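Local coordinates for protein PrgX (Enterococcus faecalis, PDB 2AWI) that is the receptor for the peptide sex pheromone cCF10 and probably acts as a DNA-binding repressor in the regulation of conjugation, at residues A[259-264]-A[271-276]; A[193-198]-A[233-238]; A[239-244]-A[251-256]. The protein carries 1 engineered substitution. All blocks are in the same frame, centred on the assembly; numbering follows the deposited sequence.

Overall arrangement
The three contacts follow one another along the C-terminal helices, within the TPR-like region. From the N terminus, interaction 2 comes first. It joins helix 184-203 to helix 230-248 and closes a loop of 34 residues that holds helix 207-220. Interaction 3 then closes a six-residue gap at the turn from helix 230-248 into helix 251-266. Interaction 1 does the same at the next turn, from helix 251-266 into helix 270-286. The contacts are in series: none nests in another and none cross. Helix 230-248 serves interactions 2 and 3, and helix 251-266 serves 3 and 1. Interaction 2 also touches both others directly.

Interaction 1. Residues A[259-264]-A[271-276]; sequences NIINIF and DIHRSL
The Phe264 ring takes the CG2 methyl of Ile272 over the centre of one face. That methyl lies 3.5 Å from the ring centroid and only 11° off the ring normal, a clear CH-pi contact. The first torsion of Ile272 (chi1 -75°) puts CG2 anti to the backbone N, the branch that reaches the ring. Leu276 approaches the same ring obliquely, with its CD2 3.6 Å from Phe264 CD2. The second flat group, the His273 imidazole, is met at its edge. The backbone O of Ile261 lies in the ring plane, 3.0 Å from His273 CD2, so a ring carbon faces this oxygen. The CG2 of Ile261 packs 3.6 Å from the same His273 CD2. The other branch of Ile261 lies alongside Leu276, the two chains pointing opposite ways. Its CG1 is 3.9 Å from Leu276 CB, and its CD1 ends near Leu276 O. No hydrogen bond joins the two segments. The contact is mostly buried packing of side chains, with the backbone oxygens of Ile261 and Leu276 also touched. It belongs to an antiparallel helical hairpin whose segment axes approach to 8.7 Å at 152°. Tyr298 meets the His273 ring edge-to-face. Tyr238 and Leu234 of helix 230-248 pack on Ile261 and Phe264 respectively. On helix 251-266, Ile260 and Ile263 pack on Ile263 of the second subunit, which places the hairpin at a subunit interface.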
ATOM      1  N   ASN A 259       8.339  -3.011   4.038  1.00 34.59           N
ATOM      2  CA  ASN A 259       7.144  -3.271   4.817  1.00 33.99           C
ATOM      3  C   ASN A 259       7.495  -3.675   6.252  1.00 33.83           C
ATOM      4  O   ASN A 259       6.773  -3.348   7.203  1.00 31.26           O
ATOM      5  CB  ASN A 259       6.322  -4.356   4.133  1.00 34.75           C
ATOM      6  CG  ASN A 259       5.017  -4.612   4.830  1.00 43.67           C
ATOM      7  OD1 ASN A 259       4.373  -3.688   5.327  1.00 49.54           O
ATOM      8  ND2 ASN A 259       4.608  -5.873   4.866  1.00 55.63           N
ATOM      9  N   ILE A 260       8.611  -4.375   6.411  1.00 42.67           N
ATOM     10  CA  ILE A 260       9.035  -4.777   7.738  1.00 43.16           C
ATOM     11  C   ILE A 260       9.530  -3.552   8.511  1.00 45.53           C
ATOM     12  O   ILE A 260       9.239  -3.404   9.701  1.00 45.87           O
ATOM     13  CB  ILE A 260      10.122  -5.863   7.655  1.00 23.37           C
ATOM     14  CG1 ILE A 260       9.474  -7.169   7.171  1.00 22.83           C
ATOM     15  CG2 ILE A 260      10.802  -6.052   9.010  1.00 21.01           C
ATOM     16  CD1 ILE A 260      10.414  -8.337   7.093  1.00 20.91           C
ATOM     17  N   ILE A 261      10.262  -2.666   7.836  1.00 33.77           N
ATOM     18  CA  ILE A 261      10.753  -1.450   8.479  1.00 32.84           C
ATOM     19  C   ILE A 261       9.542  -0.677   9.004  1.00 34.73           C
ATOM     20  O   ILE A 261       9.580  -0.092  10.084  1.00 37.73           O
ATOM     21  CB  ILE A 261      11.529  -0.552   7.482  1.00 37.27           C
ATOM     22  CG1 ILE A 261      12.854  -1.219   7.107  1.00 34.74           C
ATOM     23  CG2 ILE A 261      11.794   0.821   8.096  1.00 37.80           C
ATOM     24  CD1 ILE A 261      13.727  -0.377   6.201  1.00 35.74           C
ATOM     25  N   ASN A 262       8.463  -0.696   8.231  1.00 36.33           N
ATOM     26  CA  ASN A 262       7.239  -0.004   8.603  1.00 37.89           C
ATOM     27  C   ASN A 262       6.561  -0.620   9.830  1.00 37.39           C
ATOM     28  O   ASN A 262       5.964   0.094  10.634  1.00 38.56           O
ATOM     29  CB  ASN A 262       6.270   0.006   7.423  1.00 44.44           C
ATOM     30  CG  ASN A 262       4.906   0.540   7.798  1.00 52.58           C
ATOM     31  OD1 ASN A 262       4.778   1.661   8.290  1.00 60.12           O
ATOM     32  ND2 ASN A 262       3.873  -0.265   7.568  1.00 49.72           N
ATOM     33  N   ILE A 263       6.641  -1.942   9.967  1.00 41.93           N
ATOM     34  CA  ILE A 263       6.038  -2.619  11.112  1.00 40.78           C
ATOM     35  C   ILE A 263       6.692  -2.151  12.410  1.00 37.95           C
ATOM     36  O   ILE A 263       6.010  -1.913  13.410  1.00 37.04           O
ATOM     37  CB  ILE A 263       6.186  -4.149  10.996  1.00 35.49           C
ATOM     38  CG1 ILE A 263       5.093  -4.698  10.083  1.00 39.54           C
ATOM     39  CG2 ILE A 263       6.098  -4.796  12.354  1.00 34.58           C
ATOM     40  CD1 ILE A 263       3.684  -4.369  10.558  1.00 34.68           C
ATOM     41  N   PHE A 264       8.013  -2.019  12.385  1.00 27.44           N
ATOM     42  CA  PHE A 264       8.750  -1.579  13.558  1.00 27.42           C
ATOM     43  C   PHE A 264       8.293  -0.187  13.962  1.00 29.78           C
ATOM     44  O   PHE A 264       8.323   0.168  15.138  1.00 30.74           O
ATOM     45  CB  PHE A 264      10.266  -1.585  13.280  1.00 28.05           C
ATOM     46  CG  PHE A 264      10.902  -2.945  13.427  1.00 28.41           C
ATOM     47  CD1 PHE A 264      10.951  -3.574  14.675  1.00 28.02           C
ATOM     48  CD2 PHE A 264      11.412  -3.619  12.320  1.00 29.40           C
ATOM     49  CE1 PHE A 264      11.495  -4.859  14.817  1.00 22.61           C
ATOM     50  CE2 PHE A 264      11.959  -4.905  12.450  1.00 19.48           C
ATOM     51  CZ  PHE A 264      11.999  -5.525  13.700  1.00 24.99           C
ATOM     52  N   ASP A 271      14.144   3.041  17.796  1.00 33.16           N
ATOM     53  CA  ASP A 271      15.577   2.850  17.590  1.00 33.75           C
ATOM     54  C   ASP A 271      15.852   1.828  16.483  1.00 33.13           C
ATOM     55  O   ASP A 271      16.735   2.028  15.639  1.00 32.32           O
ATOM     56  CB  ASP A 271      16.259   2.415  18.888  1.00 53.04           C
ATOM     57  CG  ASP A 271      16.205   3.490  19.960  1.00 61.96           C
ATOM     58  OD1 ASP A 271      16.374   4.681  19.618  1.00 65.36           O
ATOM     59  OD2 ASP A 271      16.010   3.144  21.145  1.00 65.41           O
ATOM     60  N   ILE A 272      15.093   0.738  16.484  1.00 40.69           N
ATOM     61  CA  ILE A 272      15.251  -0.278  15.463  1.00 38.95           C
ATOM     62  C   ILE A 272      14.774   0.262  14.112  1.00 38.14           C
ATOM     63  O   ILE A 272      15.408   0.035  13.084  1.00 35.90           O
ATOM     64  CB  ILE A 272      14.461  -1.545  15.819  1.00 32.48           C
ATOM     65  CG1 ILE A 272      15.198  -2.314  16.919  1.00 30.68           C
ATOM     66  CG2 ILE A 272      14.261  -2.403  14.573  1.00 32.56           C
ATOM     67  CD1 ILE A 272      14.447  -3.547  17.416  1.00 20.32           C
ATOM     68  N   HIS A 273      13.656   0.980  14.121  1.00 39.01           N
ATOM     69  CA  HIS A 273      13.117   1.556  12.895  1.00 38.17           C
ATOM     70  C   HIS A 273      14.141   2.511  12.314  1.00 39.99           C
ATOM     71  O   HIS A 273      14.377   2.537  11.110  1.00 39.80           O
ATOM     72  CB  HIS A 273      11.820   2.317  13.189  1.00 27.67           C
ATOM     73  CG  HIS A 273      11.254   3.031  11.999  1.00 25.54           C
ATOM     74  ND1 HIS A 273      11.423   4.383  11.792  1.00 31.49           N
ATOM     75  CD2 HIS A 273      10.539   2.575  10.942  1.00 29.34           C
ATOM     76  CE1 HIS A 273      10.836   4.729  10.660  1.00 33.26           C
ATOM     77  NE2 HIS A 273      10.292   3.649  10.125  1.00 38.76           N
ATOM     78  N   ARG A 274      14.738   3.294  13.200  1.00 38.71           N
ATOM     79  CA  ARG A 274      15.749   4.274  12.850  1.00 40.49           C
ATOM     80  C   ARG A 274      16.938   3.585  12.175  1.00 40.77           C
ATOM     81  O   ARG A 274      17.318   3.938  11.061  1.00 42.16           O
ATOM     82  CB  ARG A 274      16.204   4.981  14.128  1.00 67.46           C
ATOM     83  CG  ARG A 274      17.090   6.202  13.947  1.00 77.96           C
ATOM     84  CD  ARG A 274      17.649   6.619  15.307  1.00 90.99           C
ATOM     85  NE  ARG A 274      18.202   7.972  15.327  1.00 95.83           N
ATOM     86  CZ  ARG A 274      19.201   8.397  14.558  1.00 95.83           C
ATOM     87  NH1 ARG A 274      19.772   7.576  13.685  1.00 95.83           N
ATOM     88  NH2 ARG A 274      19.635   9.646  14.671  1.00 95.83           N
ATOM     89  N   SER A 275      17.510   2.590  12.847  1.00 38.98           N
ATOM     90  CA  SER A 275      18.668   1.878  12.313  1.00 38.62           C
ATOM     91  C   SER A 275      18.398   1.150  10.996  1.00 37.59           C
ATOM     92  O   SER A 275      19.264   1.095  10.125  1.00 37.66           O
ATOM     93  CB  SER A 275      19.203   0.882  13.344  1.00 46.72           C
ATOM     94  OG  SER A 275      18.698  -0.415  13.103  1.00 49.44           O
ATOM     95  N   LEU A 276      17.205   0.588  10.841  1.00 38.96           N
ATOM     96  CA  LEU A 276      16.878  -0.113   9.609  1.00 39.10           C
ATOM     97  C   LEU A 276      16.715   0.850   8.435  1.00 40.45           C
ATOM     98  O   LEU A 276      17.055   0.516   7.300  1.00 41.86           O
ATOM     99  CB  LEU A 276      15.614  -0.951   9.797  1.00 28.58           C
ATOM    100  CG  LEU A 276      15.850  -2.411  10.206  1.00 29.69           C
ATOM    101  CD1 LEU A 276      17.007  -2.522  11.186  1.00 22.98           C
ATOM    102  CD2 LEU A 276      14.567  -2.974  10.806  1.00 25.29           C
TER

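Interaction 2. Residues A[193-198]-A[233-238]; sequences VLKNAL and DLEINY
Lys195 crosses to helix 230-248 mainly through its aliphatic chain, against Ile236 and Glu235. Its CB lies 4.1 Å from Ile236 CD1. CG is anti to the backbone N (chi1 -170°), which carries the chain outward to a point 4.0 Å from Ile236 CG1. The chain then bends at chi2 (-91°) and again at chi3, and runs obliquely past the carboxylate of Glu235. CD meets that group at 3.7 Å from Glu235 OE1, and CE is 4.0 Å from the same oxygen. At the tip, NZ turns back to its own helix and gives a hydrogen bond of 2.8 Å to Asn196 OD1, tilted somewhat from the carbonyl plane. Lys195 NZ stays 4.4 Å from Glu235 OE1, too far for a salt bridge. The opposite charges probably still attract, while the bond to Asn196 probably steadies the ammonium group. Glu235 itself reaches across with an extended chain. One turn further on, Leu198 CD2 touches Ile236 CG2 at 4.0 Å, so the two branches of Ile236 serve different partners. The segments run roughly parallel, at 28°, and no hydrogen bond links them. Such a near-parallel pair, with one helix between them in sequence, is consistent with a TPR-like helical array. That intervening helix, 207-220, packs on both partners: Ile214 on Leu198, and Phe217 on Ile236. Leu276 of helix 270-286 lies against Glu235, and Leu234 packs on Ile263 of the second subunit.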
ATOM      1  N   VAL A 193      24.160 -12.906  18.459  1.00 25.35           N
ATOM      2  CA  VAL A 193      25.343 -13.092  17.630  1.00 26.32           C
ATOM      3  C   VAL A 193      24.969 -13.140  16.166  1.00 26.71           C
ATOM      4  O   VAL A 193      25.513 -12.403  15.354  1.00 27.53           O
ATOM      5  CB  VAL A 193      26.075 -14.420  17.953  1.00 32.37           C
ATOM      6  CG1 VAL A 193      27.243 -14.602  16.998  1.00 37.15           C
ATOM      7  CG2 VAL A 193      26.553 -14.428  19.388  1.00 29.89           C
ATOM      8  N   LEU A 194      24.033 -14.015  15.834  1.00 31.74           N
ATOM      9  CA  LEU A 194      23.619 -14.177  14.455  1.00 32.96           C
ATOM     10  C   LEU A 194      23.072 -12.889  13.876  1.00 34.84           C
ATOM     11  O   LEU A 194      23.451 -12.497  12.777  1.00 36.15           O
ATOM     12  CB  LEU A 194      22.579 -15.299  14.349  1.00 24.00           C
ATOM     13  CG  LEU A 194      22.981 -16.582  15.089  1.00 24.34           C
ATOM     14  CD1 LEU A 194      21.890 -17.625  14.969  1.00 24.37           C
ATOM     15  CD2 LEU A 194      24.286 -17.099  14.519  1.00 24.20           C
ATOM     16  N   LYS A 195      22.198 -12.218  14.618  1.00 27.31           N
ATOM     17  CA  LYS A 195      21.603 -10.984  14.129  1.00 25.77           C
ATOM     18  C   LYS A 195      22.675  -9.935  13.853  1.00 26.10           C
ATOM     19  O   LYS A 195      22.668  -9.295  12.800  1.00 25.85           O
ATOM     20  CB  LYS A 195      20.581 -10.462  15.142  1.00 26.74           C
ATOM     21  CG  LYS A 195      19.717  -9.307  14.643  1.00 28.75           C
ATOM     22  CD  LYS A 195      20.338  -7.960  14.958  1.00 31.56           C
ATOM     23  CE  LYS A 195      20.395  -7.718  16.461  1.00 32.18           C
ATOM     24  NZ  LYS A 195      21.044  -6.419  16.812  1.00 33.06           N
ATOM     25  N   ASN A 196      23.596  -9.760  14.796  1.00 25.36           N
ATOM     26  CA  ASN A 196      24.662  -8.785  14.623  1.00 26.27           C
ATOM     27  C   ASN A 196      25.611  -9.199  13.511  1.00 27.05           C
ATOM     28  O   ASN A 196      26.062  -8.367  12.723  1.00 28.46           O
ATOM     29  CB  ASN A 196      25.452  -8.599  15.922  1.00 27.80           C
ATOM     30  CG  ASN A 196      24.643  -7.908  16.995  1.00 31.27           C
ATOM     31  OD1 ASN A 196      23.693  -7.188  16.699  1.00 24.99           O
ATOM     32  ND2 ASN A 196      25.027  -8.108  18.248  1.00 33.44           N
ATOM     33  N   ALA A 197      25.909 -10.489  13.444  1.00 34.46           N
ATOM     34  CA  ALA A 197      26.808 -10.988  12.416  1.00 37.17           C
ATOM     35  C   ALA A 197      26.178 -10.819  11.040  1.00 35.82           C
ATOM     36  O   ALA A 197      26.853 -10.417  10.095  1.00 37.95           O
ATOM     37  CB  ALA A 197      27.133 -12.457  12.668  1.00 40.64           C
ATOM     38  N   LEU A 198      24.885 -11.116  10.936  1.00 31.58           N
ATOM     39  CA  LEU A 198      24.173 -11.007   9.661  1.00 32.40           C
ATOM     40  C   LEU A 198      24.016  -9.567   9.183  1.00 32.78           C
ATOM     41  O   LEU A 198      24.011  -9.300   7.982  1.00 34.72           O
ATOM     42  CB  LEU A 198      22.797 -11.674   9.764  1.00 35.81           C
ATOM     43  CG  LEU A 198      21.863 -11.529   8.559  1.00 34.69           C
ATOM     44  CD1 LEU A 198      22.589 -11.938   7.297  1.00 25.18           C
ATOM     45  CD2 LEU A 198      20.622 -12.382   8.758  1.00 31.65           C
ATOM     46  N   ASP A 233      13.461 -12.199  14.927  1.00 28.95           N
ATOM     47  CA  ASP A 233      12.882 -12.959  13.830  1.00 30.29           C
ATOM     48  C   ASP A 233      12.376 -12.012  12.744  1.00 31.92           C
ATOM     49  O   ASP A 233      12.369 -12.340  11.557  1.00 31.65           O
ATOM     50  CB  ASP A 233      11.733 -13.823  14.362  1.00 28.17           C
ATOM     51  CG  ASP A 233      11.206 -14.799  13.333  1.00 26.86           C
ATOM     52  OD1 ASP A 233      11.975 -15.182  12.427  1.00 24.58           O
ATOM     53  OD2 ASP A 233      10.030 -15.201  13.440  1.00 31.30           O
ATOM     54  N   LEU A 234      11.972 -10.825  13.168  1.00 29.97           N
ATOM     55  CA  LEU A 234      11.445  -9.814  12.270  1.00 30.89           C
ATOM     56  C   LEU A 234      12.595  -9.099  11.556  1.00 28.77           C
ATOM     57  O   LEU A 234      12.565  -8.905  10.341  1.00 29.16           O
ATOM     58  CB  LEU A 234      10.626  -8.815  13.089  1.00 42.67           C
ATOM     59  CG  LEU A 234       9.492  -8.016  12.461  1.00 51.91           C
ATOM     60  CD1 LEU A 234       8.532  -8.953  11.752  1.00 52.15           C
ATOM     61  CD2 LEU A 234       8.772  -7.241  13.570  1.00 44.14           C
ATOM     62  N   GLU A 235      13.608  -8.717  12.323  1.00 28.63           N
ATOM     63  CA  GLU A 235      14.757  -8.012  11.779  1.00 30.01           C
ATOM     64  C   GLU A 235      15.597  -8.900  10.865  1.00 31.68           C
ATOM     65  O   GLU A 235      16.000  -8.480   9.778  1.00 31.71           O
ATOM     66  CB  GLU A 235      15.615  -7.467  12.919  1.00 31.30           C
ATOM     67  CG  GLU A 235      16.884  -6.769  12.476  1.00 31.24           C
ATOM     68  CD  GLU A 235      17.497  -5.969  13.600  1.00 34.82           C
ATOM     69  OE1 GLU A 235      17.118  -6.223  14.765  1.00 35.61           O
ATOM     70  OE2 GLU A 235      18.352  -5.096  13.325  1.00 39.47           O
ATOM     71  N   ILE A 236      15.853 -10.123  11.318  1.00 42.89           N
ATOM     72  CA  ILE A 236      16.624 -11.085  10.544  1.00 43.03           C
ATOM     73  C   ILE A 236      15.900 -11.422   9.243  1.00 44.84           C
ATOM     74  O   ILE A 236      16.536 -11.616   8.205  1.00 45.65           O
ATOM     75  CB  ILE A 236      16.870 -12.374  11.359  1.00 24.13           C
ATOM     76  CG1 ILE A 236      17.981 -12.119  12.380  1.00 21.70           C
ATOM     77  CG2 ILE A 236      17.219 -13.540  10.436  1.00 24.32           C
ATOM     78  CD1 ILE A 236      18.317 -13.320  13.237  1.00 20.33           C
ATOM     79  N   ASN A 237      14.570 -11.480   9.300  1.00 30.58           N
ATOM     80  CA  ASN A 237      13.765 -11.782   8.118  1.00 32.43           C
ATOM     81  C   ASN A 237      13.830 -10.604   7.146  1.00 33.69           C
ATOM     82  O   ASN A 237      13.637 -10.766   5.941  1.00 32.86           O
ATOM     83  CB  ASN A 237      12.314 -12.058   8.520  1.00 42.00           C
ATOM     84  CG  ASN A 237      11.564 -12.870   7.478  1.00 48.84           C
ATOM     85  OD1 ASN A 237      11.146 -12.347   6.440  1.00 57.26           O
ATOM     86  ND2 ASN A 237      11.400 -14.166   7.745  1.00 40.42           N
ATOM     87  N   TYR A 238      14.094  -9.415   7.680  1.00 30.92           N
ATOM     88  CA  TYR A 238      14.220  -8.226   6.853  1.00 30.93           C
ATOM     89  C   TYR A 238      15.582  -8.280   6.154  1.00 31.19           C
ATOM     90  O   TYR A 238      15.720  -7.856   5.009  1.00 31.33           O
ATOM     91  CB  TYR A 238      14.111  -6.959   7.713  1.00 35.91           C
ATOM     92  CG  TYR A 238      14.952  -5.796   7.222  1.00 36.51           C
ATOM     93  CD1 TYR A 238      16.249  -5.602   7.689  1.00 40.29           C
ATOM     94  CD2 TYR A 238      14.461  -4.908   6.269  1.00 39.43           C
ATOM     95  CE1 TYR A 238      17.038  -4.553   7.220  1.00 40.82           C
ATOM     96  CE2 TYR A 238      15.240  -3.857   5.790  1.00 40.22           C
ATOM     97  CZ  TYR A 238      16.527  -3.687   6.269  1.00 44.14           C
ATOM     98  OH  TYR A 238      17.303  -2.651   5.795  1.00 44.85           O
TER

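Interaction 3. Residues A[239-244]-A[251-256]; sequences LKQIYQ and IDSYLN
Gln241 and Gln244 meet Asn256 and Ser253 in a polar contact inside an antiparallel helical hairpin, close to its turn. The segment axes approach to 8.0 Å at 157°, and the CA atoms of Gln241 and Ser253 are 4.9 Å apart. Small Ser253 allows this closeness: its CB lies 3.4 Å from the backbone O of Gln241. Two side-chain hydrogen bonds cross the interface. Asn256 ND2 donates to Gln241 OE1 at 2.7 Å, with a fairly straight angle of 156° at the hydrogen. The acceptor lies in the amide plane of Asn256, but the donor stands well above the carbonyl plane of Gln241. The two amide planes are turned 71° apart. A bend at chi2 folds the Gln241 chain over Asn256, with its CG 3.6 Å from Asn256 CB. Gln244 instead stretches out beyond CG, and its NE2 gives a less straight bond of 2.8 Å to Ser253 OG. The Ser253 oxygen lies nearly in the amide plane of Gln244. Gln241 NE2 makes a weak hydrogen bond to Asn237 OD1, one turn back on the same helix. Ile242 and Tyr254, whose CB atoms point away from the partner segment, pack on Leu280 of helix 270-286. Leu255 meets Leu255 of the third subunit, and Asn256 packs on Ile266 of the second, so helix 251-266 borders two neighbouring chains.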
ATOM      1  N   LEU A 239      16.583  -8.804   6.854  1.00 31.63           N
ATOM      2  CA  LEU A 239      17.920  -8.921   6.298  1.00 30.91           C
ATOM      3  C   LEU A 239      17.899 -10.005   5.227  1.00 31.73           C
ATOM      4  O   LEU A 239      18.650  -9.954   4.260  1.00 34.30           O
ATOM      5  CB  LEU A 239      18.923  -9.258   7.407  1.00 23.47           C
ATOM      6  CG  LEU A 239      19.197  -8.081   8.352  1.00 25.83           C
ATOM      7  CD1 LEU A 239      19.873  -8.558   9.640  1.00 25.93           C
ATOM      8  CD2 LEU A 239      20.063  -7.058   7.628  1.00 25.80           C
ATOM      9  N   LYS A 240      17.014 -10.977   5.409  1.00 31.94           N
ATOM     10  CA  LYS A 240      16.856 -12.065   4.457  1.00 35.34           C
ATOM     11  C   LYS A 240      16.234 -11.491   3.186  1.00 34.28           C
ATOM     12  O   LYS A 240      16.632 -11.843   2.075  1.00 35.02           O
ATOM     13  CB  LYS A 240      15.953 -13.149   5.047  1.00 49.14           C
ATOM     14  CG  LYS A 240      15.680 -14.326   4.130  1.00 56.46           C
ATOM     15  CD  LYS A 240      14.687 -15.283   4.777  1.00 55.62           C
ATOM     16  CE  LYS A 240      14.249 -16.381   3.824  1.00 63.86           C
ATOM     17  NZ  LYS A 240      13.223 -17.269   4.448  1.00 64.05           N
ATOM     18  N   GLN A 241      15.257 -10.603   3.351  1.00 39.29           N
ATOM     19  CA  GLN A 241      14.605  -9.978   2.206  1.00 38.26           C
ATOM     20  C   GLN A 241      15.647  -9.167   1.435  1.00 38.09           C
ATOM     21  O   GLN A 241      15.625  -9.118   0.209  1.00 38.41           O
ATOM     22  CB  GLN A 241      13.462  -9.064   2.665  1.00 32.36           C
ATOM     23  CG  GLN A 241      12.287  -9.784   3.325  1.00 30.70           C
ATOM     24  CD  GLN A 241      11.675 -10.852   2.439  1.00 35.13           C
ATOM     25  OE1 GLN A 241      11.319 -10.597   1.289  1.00 38.75           O
ATOM     26  NE2 GLN A 241      11.544 -12.060   2.975  1.00 36.65           N
ATOM     27  N   ILE A 242      16.559  -8.531   2.162  1.00 41.61           N
ATOM     28  CA  ILE A 242      17.612  -7.748   1.530  1.00 40.70           C
ATOM     29  C   ILE A 242      18.578  -8.698   0.818  1.00 41.81           C
ATOM     30  O   ILE A 242      19.057  -8.405  -0.272  1.00 42.85           O
ATOM     31  CB  ILE A 242      18.380  -6.914   2.568  1.00 33.61           C
ATOM     32  CG1 ILE A 242      17.431  -5.908   3.218  1.00 28.39           C
ATOM     33  CG2 ILE A 242      19.567  -6.214   1.916  1.00 29.91           C
ATOM     34  CD1 ILE A 242      16.791  -4.936   2.237  1.00 33.27           C
ATOM     35  N   TYR A 243      18.855  -9.837   1.447  1.00 48.52           N
ATOM     36  CA  TYR A 243      19.740 -10.845   0.872  1.00 50.06           C
ATOM     37  C   TYR A 243      19.192 -11.294  -0.482  1.00 51.19           C
ATOM     38  O   TYR A 243      19.940 -11.406  -1.452  1.00 50.88           O
ATOM     39  CB  TYR A 243      19.837 -12.057   1.801  1.00 44.28           C
ATOM     40  CG  TYR A 243      20.562 -13.246   1.198  1.00 43.08           C
ATOM     41  CD1 TYR A 243      21.955 -13.293   1.159  1.00 42.52           C
ATOM     42  CD2 TYR A 243      19.855 -14.320   0.653  1.00 44.28           C
ATOM     43  CE1 TYR A 243      22.628 -14.378   0.593  1.00 37.15           C
ATOM     44  CE2 TYR A 243      20.522 -15.412   0.082  1.00 43.77           C
ATOM     45  CZ  TYR A 243      21.909 -15.430   0.057  1.00 42.57           C
ATOM     46  OH  TYR A 243      22.585 -16.488  -0.514  1.00 47.14           O
ATOM     47  N   GLN A 244      17.887 -11.553  -0.531  1.00 47.86           N
ATOM     48  CA  GLN A 244      17.220 -11.999  -1.752  1.00 49.77           C
ATOM     49  C   GLN A 244      17.254 -10.935  -2.844  1.00 49.16           C
ATOM     50  O   GLN A 244      17.325 -11.256  -4.027  1.00 50.38           O
ATOM     51  CB  GLN A 244      15.766 -12.373  -1.452  1.00 62.06           C
ATOM     52  CG  GLN A 244      15.608 -13.491  -0.432  1.00 68.72           C
ATOM     53  CD  GLN A 244      14.154 -13.764  -0.067  1.00 68.80           C
ATOM     54  OE1 GLN A 244      13.862 -14.632   0.759  1.00 73.51           O
ATOM     55  NE2 GLN A 244      13.236 -13.024  -0.681  1.00 71.85           N
ATOM     56  N   ILE A 251      11.980  -7.210  -6.742  1.00 47.94           N
ATOM     57  CA  ILE A 251      11.265  -6.078  -6.160  1.00 46.42           C
ATOM     58  C   ILE A 251      10.389  -6.474  -4.966  1.00 46.81           C
ATOM     59  O   ILE A 251      10.343  -5.751  -3.968  1.00 48.58           O
ATOM     60  CB  ILE A 251      10.390  -5.330  -7.196  1.00 44.42           C
ATOM     61  CG1 ILE A 251       9.996  -3.968  -6.618  1.00 48.98           C
ATOM     62  CG2 ILE A 251       9.148  -6.139  -7.542  1.00 46.18           C
ATOM     63  CD1 ILE A 251       8.987  -3.211  -7.433  1.00 44.95           C
ATOM     64  N   ASP A 252       9.693  -7.608  -5.060  1.00 39.29           N
ATOM     65  CA  ASP A 252       8.855  -8.055  -3.947  1.00 38.81           C
ATOM     66  C   ASP A 252       9.680  -8.165  -2.671  1.00 37.87           C
ATOM     67  O   ASP A 252       9.184  -7.883  -1.576  1.00 36.07           O
ATOM     68  CB  ASP A 252       8.201  -9.410  -4.237  1.00 31.17           C
ATOM     69  CG  ASP A 252       7.003  -9.293  -5.158  1.00 38.45           C
ATOM     70  OD1 ASP A 252       6.380  -8.208  -5.190  1.00 37.00           O
ATOM     71  OD2 ASP A 252       6.675 -10.285  -5.837  1.00 48.49           O
ATOM     72  N   SER A 253      10.938  -8.575  -2.811  1.00 38.97           N
ATOM     73  CA  SER A 253      11.812  -8.699  -1.654  1.00 40.10           C
ATOM     74  C   SER A 253      12.137  -7.319  -1.118  1.00 40.83           C
ATOM     75  O   SER A 253      12.317  -7.137   0.090  1.00 41.30           O
ATOM     76  CB  SER A 253      13.110  -9.416  -2.026  1.00 38.20           C
ATOM     77  OG  SER A 253      12.872 -10.784  -2.300  1.00 42.46           O
ATOM     78  N   TYR A 254      12.214  -6.344  -2.016  1.00 33.72           N
ATOM     79  CA  TYR A 254      12.524  -4.987  -1.603  1.00 34.44           C
ATOM     80  C   TYR A 254      11.333  -4.407  -0.861  1.00 34.21           C
ATOM     81  O   TYR A 254      11.494  -3.697   0.127  1.00 35.70           O
ATOM     82  CB  TYR A 254      12.860  -4.117  -2.812  1.00 35.85           C
ATOM     83  CG  TYR A 254      13.460  -2.781  -2.439  1.00 34.60           C
ATOM     84  CD1 TYR A 254      12.655  -1.727  -1.999  1.00 32.71           C
ATOM     85  CD2 TYR A 254      14.841  -2.588  -2.481  1.00 37.06           C
ATOM     86  CE1 TYR A 254      13.219  -0.511  -1.608  1.00 32.64           C
ATOM     87  CE2 TYR A 254      15.414  -1.382  -2.093  1.00 30.71           C
ATOM     88  CZ  TYR A 254      14.599  -0.351  -1.656  1.00 34.82           C
ATOM     89  OH  TYR A 254      15.176   0.823  -1.253  1.00 34.10           O
ATOM     90  N   LEU A 255      10.139  -4.717  -1.349  1.00 37.40           N
ATOM     91  CA  LEU A 255       8.914  -4.246  -0.727  1.00 35.30           C
ATOM     92  C   LEU A 255       8.736  -4.905   0.643  1.00 33.60           C
ATOM     93  O   LEU A 255       8.393  -4.233   1.615  1.00 32.66           O
ATOM     94  CB  LEU A 255       7.716  -4.562  -1.622  1.00 42.34           C
ATOM     95  CG  LEU A 255       7.800  -3.976  -3.035  1.00 47.28           C
ATOM     96  CD1 LEU A 255       6.523  -4.306  -3.802  1.00 43.10           C
ATOM     97  CD2 LEU A 255       8.007  -2.464  -2.958  1.00 40.97           C
ATOM     98  N   ASN A 256       8.972  -6.215   0.719  1.00 35.99           N
ATOM     99  CA  ASN A 256       8.845  -6.929   1.984  1.00 34.34           C
ATOM    100  C   ASN A 256       9.727  -6.257   3.038  1.00 36.22           C
ATOM    101  O   ASN A 256       9.288  -5.998   4.159  1.00 34.63           O
ATOM    102  CB  ASN A 256       9.258  -8.400   1.834  1.00 29.25           C
ATOM    103  CG  ASN A 256       8.262  -9.222   1.019  1.00 28.67           C
ATOM    104  OD1 ASN A 256       7.079  -8.898   0.946  1.00 26.37           O
ATOM    105  ND2 ASN A 256       8.739 -10.309   0.424  1.00 35.54           N
TER